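Local coordinates for protein putative cytochrome P450 120 (Synechocystis sp., PDB 2VE3) that binds heme and retinoic acid and probably acts as a cytochrome P450 monooxygenase, inserting oxygen into organic substrates, at residues R279-Q284 / Q411-L416. Numbering follows the deposited sequence.
Sequences RVRQEQ and QFDWTL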
loop_
_atom_site.group_PDB
_atom_site.type_symbol
_atom_site.label_atom_id
_atom_site.label_comp_id
_atom_site.label_asym_id
_atom_site.label_seq_id
_atom_site.Cartn_x
_atom_site.Cartn_y
_atom_site.Cartn_z
ATOM N N ARG A 279 7.551 -3.727 25.244
ATOM C CA ARG A 279 6.766 -4.955 25.278
ATOM C C ARG A 279 7.062 -5.851 24.080
ATOM O O ARG A 279 7.043 -7.077 24.205
ATOM C CB ARG A 279 5.270 -4.661 25.346
ATOM C CG ARG A 279 4.805 -3.917 26.606
ATOM C CD ARG A 279 3.284 -3.964 26.741
ATOM N NE ARG A 279 2.782 -5.340 26.689
ATOM C CZ ARG A 279 1.522 -5.690 26.435
ATOM N NH1 ARG A 279 0.599 -4.761 26.186
ATOM N NH2 ARG A 279 1.184 -6.984 26.425
ATOM N N VAL A 280 7.314 -5.237 22.925
ATOM C CA VAL A 280 7.766 -5.957 21.724
ATOM C C VAL A 280 9.124 -6.611 22.000
ATOM O O VAL A 280 9.354 -7.775 21.650
ATOM C CB VAL A 280 7.857 -5.025 20.470
ATOM C CG1 VAL A 280 8.528 -5.736 19.292
ATOM C CG2 VAL A 280 6.493 -4.531 20.061
ATOM N N ARG A 281 10.008 -5.845 22.636
ATOM C CA ARG A 281 11.350 -6.286 22.958
ATOM C C ARG A 281 11.325 -7.424 23.977
ATOM O O ARG A 281 12.091 -8.367 23.865
ATOM C CB ARG A 281 12.194 -5.113 23.470
ATOM C CG ARG A 281 13.698 -5.413 23.558
ATOM C CD ARG A 281 14.536 -4.147 23.802
ATOM N NE ARG A 281 14.637 -3.301 22.606
ATOM C CZ ARG A 281 14.365 -1.995 22.562
ATOM N NH1 ARG A 281 13.978 -1.328 23.649
ATOM N NH2 ARG A 281 14.505 -1.341 21.420
ATOM N N GLN A 282 10.443 -7.308 24.966
ATOM C CA GLN A 282 10.249 -8.322 25.995
ATOM C C GLN A 282 9.786 -9.628 25.351
ATOM O O GLN A 282 10.153 -10.720 25.797
ATOM C CB GLN A 282 9.234 -7.830 27.038
ATOM C CG GLN A 282 8.898 -8.852 28.136
ATOM C CD GLN A 282 7.773 -8.419 29.092
ATOM O OE1 GLN A 282 7.887 -8.584 30.316
ATOM N NE2 GLN A 282 6.681 -7.881 28.537
ATOM N N GLU A 283 8.982 -9.503 24.294
ATOM C CA GLU A 283 8.480 -10.651 23.557
ATOM C C GLU A 283 9.600 -11.371 22.821
ATOM O O GLU A 283 9.687 -12.598 22.878
ATOM C CB GLU A 283 7.371 -10.236 22.585
ATOM C CG GLU A 283 6.827 -11.374 21.746
ATOM C CD GLU A 283 5.706 -10.940 20.829
ATOM O OE1 GLU A 283 5.944 -10.101 19.919
ATOM O OE2 GLU A 283 4.588 -11.448 21.029
ATOM N N GLN A 284 10.458 -10.610 22.141
ATOM C CA GLN A 284 11.556 -11.204 21.365
ATOM C C GLN A 284 12.707 -11.676 22.256
ATOM O O GLN A 284 13.675 -12.271 21.760
ATOM C CB GLN A 284 12.057 -10.257 20.263
ATOM C CG GLN A 284 12.335 -8.853 20.732
ATOM C CD GLN A 284 12.935 -7.951 19.673
ATOM O OE1 GLN A 284 12.399 -7.781 18.575
ATOM N NE2 GLN A 284 14.052 -7.354 20.010
ATOM N N GLN A 411 18.019 -4.321 18.111
ATOM C CA GLN A 411 19.303 -3.616 18.068
ATOM C C GLN A 411 19.278 -2.165 18.564
ATOM O O GLN A 411 20.289 -1.675 19.077
ATOM C CB GLN A 411 19.860 -3.636 16.645
ATOM C CG GLN A 411 20.142 -5.017 16.117
ATOM C CD GLN A 411 20.393 -5.000 14.638
ATOM O OE1 GLN A 411 21.310 -4.322 14.156
ATOM N NE2 GLN A 411 19.579 -5.743 13.897
ATOM N N PHE A 412 18.157 -1.466 18.390
ATOM C CA PHE A 412 18.130 -0.031 18.699
ATOM C C PHE A 412 16.915 0.456 19.477
ATOM O O PHE A 412 15.803 -0.055 19.319
ATOM C CB PHE A 412 18.200 0.810 17.419
ATOM C CG PHE A 412 19.448 0.608 16.601
ATOM C CD1 PHE A 412 20.588 1.361 16.852
ATOM C CD2 PHE A 412 19.464 -0.312 15.540
ATOM C CE1 PHE A 412 21.748 1.188 16.066
ATOM C CE2 PHE A 412 20.608 -0.492 14.757
ATOM C CZ PHE A 412 21.752 0.256 15.019
ATOM N N ASP A 413 17.153 1.466 20.313
ATOM C CA ASP A 413 16.131 2.430 20.664
ATOM C C ASP A 413 16.310 3.610 19.727
ATOM O O ASP A 413 17.369 3.762 19.103
ATOM C CB ASP A 413 16.285 2.911 22.104
ATOM C CG ASP A 413 15.737 1.922 23.104
ATOM O OD1 ASP A 413 14.793 1.177 22.757
ATOM O OD2 ASP A 413 16.249 1.897 24.242
ATOM N N TRP A 414 15.283 4.442 19.626
ATOM C CA TRP A 414 15.397 5.666 18.846
ATOM C C TRP A 414 14.567 6.818 19.389
ATOM O O TRP A 414 13.559 6.630 20.102
ATOM C CB TRP A 414 15.129 5.407 17.354
ATOM C CG TRP A 414 13.722 4.988 16.998
ATOM C CD1 TRP A 414 12.749 5.783 16.455
ATOM C CD2 TRP A 414 13.142 3.681 17.134
ATOM N NE1 TRP A 414 11.612 5.059 16.243
ATOM C CE2 TRP A 414 11.815 3.768 16.665
ATOM C CE3 TRP A 414 13.614 2.446 17.608
ATOM C CZ2 TRP A 414 10.949 2.664 16.649
ATOM C CZ3 TRP A 414 12.755 1.349 17.594
ATOM C CH2 TRP A 414 11.437 1.468 17.118
ATOM N N THR A 415 15.020 8.015 19.046
ATOM C CA THR A 415 14.402 9.243 19.480
ATOM C C THR A 415 14.019 10.067 18.273
ATOM O O THR A 415 14.841 10.309 17.386
ATOM C CB THR A 415 15.375 10.073 20.359
ATOM O OG1 THR A 415 15.986 9.218 21.329
ATOM C CG2 THR A 415 14.660 11.196 21.078
ATOM N N LEU A 416 12.764 10.502 18.268
ATOM C CA LEU A 416 12.260 11.458 17.297
ATOM C C LEU A 416 12.661 12.869 17.717
ATOM O O LEU A 416 12.135 13.402 18.689
ATOM C CB LEU A 416 10.730 11.361 17.190
ATOM C CG LEU A 416 10.055 9.999 16.915
ATOM C CD1 LEU A 416 8.560 10.180 16.833
ATOM C CD2 LEU A 416 10.541 9.358 15.636
#
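The side chain of Arg-281 leaves its helix with CG opposite the backbone N (chi1 -168°), then bends at chi3 to reach the carboxylate of Asp-413, whose CG lies beside its own backbone N. The case illustrates a salt bridge in which OD1 alone of the two carboxylate oxygens is bonded to the arginine. Arg-281 NH1 meets Asp-413 OD1 on its syn side at 2.8 Å, in a bent bond with an N-H...O angle of 132°, while a second, weak bond runs from Arg-281 NH2 to the same OD1 at 2.9 Å. The guanidinium and carboxylate planes are turned 65° apart, so the groups do not meet as a flat, two-oxygen pair. Phe-412 O also lies at the guanidinium edge, close to NH2 but at a poor angle for bonding. At the NE corner of the same guanidinium, Arg-281 donates to Ile-409 O near the end of helix 394-411, which probably limits its rotation. Asp-413 OD1 also pairs with Arg-277; both arginines come from helix 274-285, so they join that helix to edge strand 412-416 of the antiparallel sheet, far from the heme. A leucine in place of Arg-281 would probably leave Ile-409 O without this donor and cost Asp-413 one of its two arginine partners. Two arginines converging on one oxygen imply that Asp-413 is likely to stay ionised.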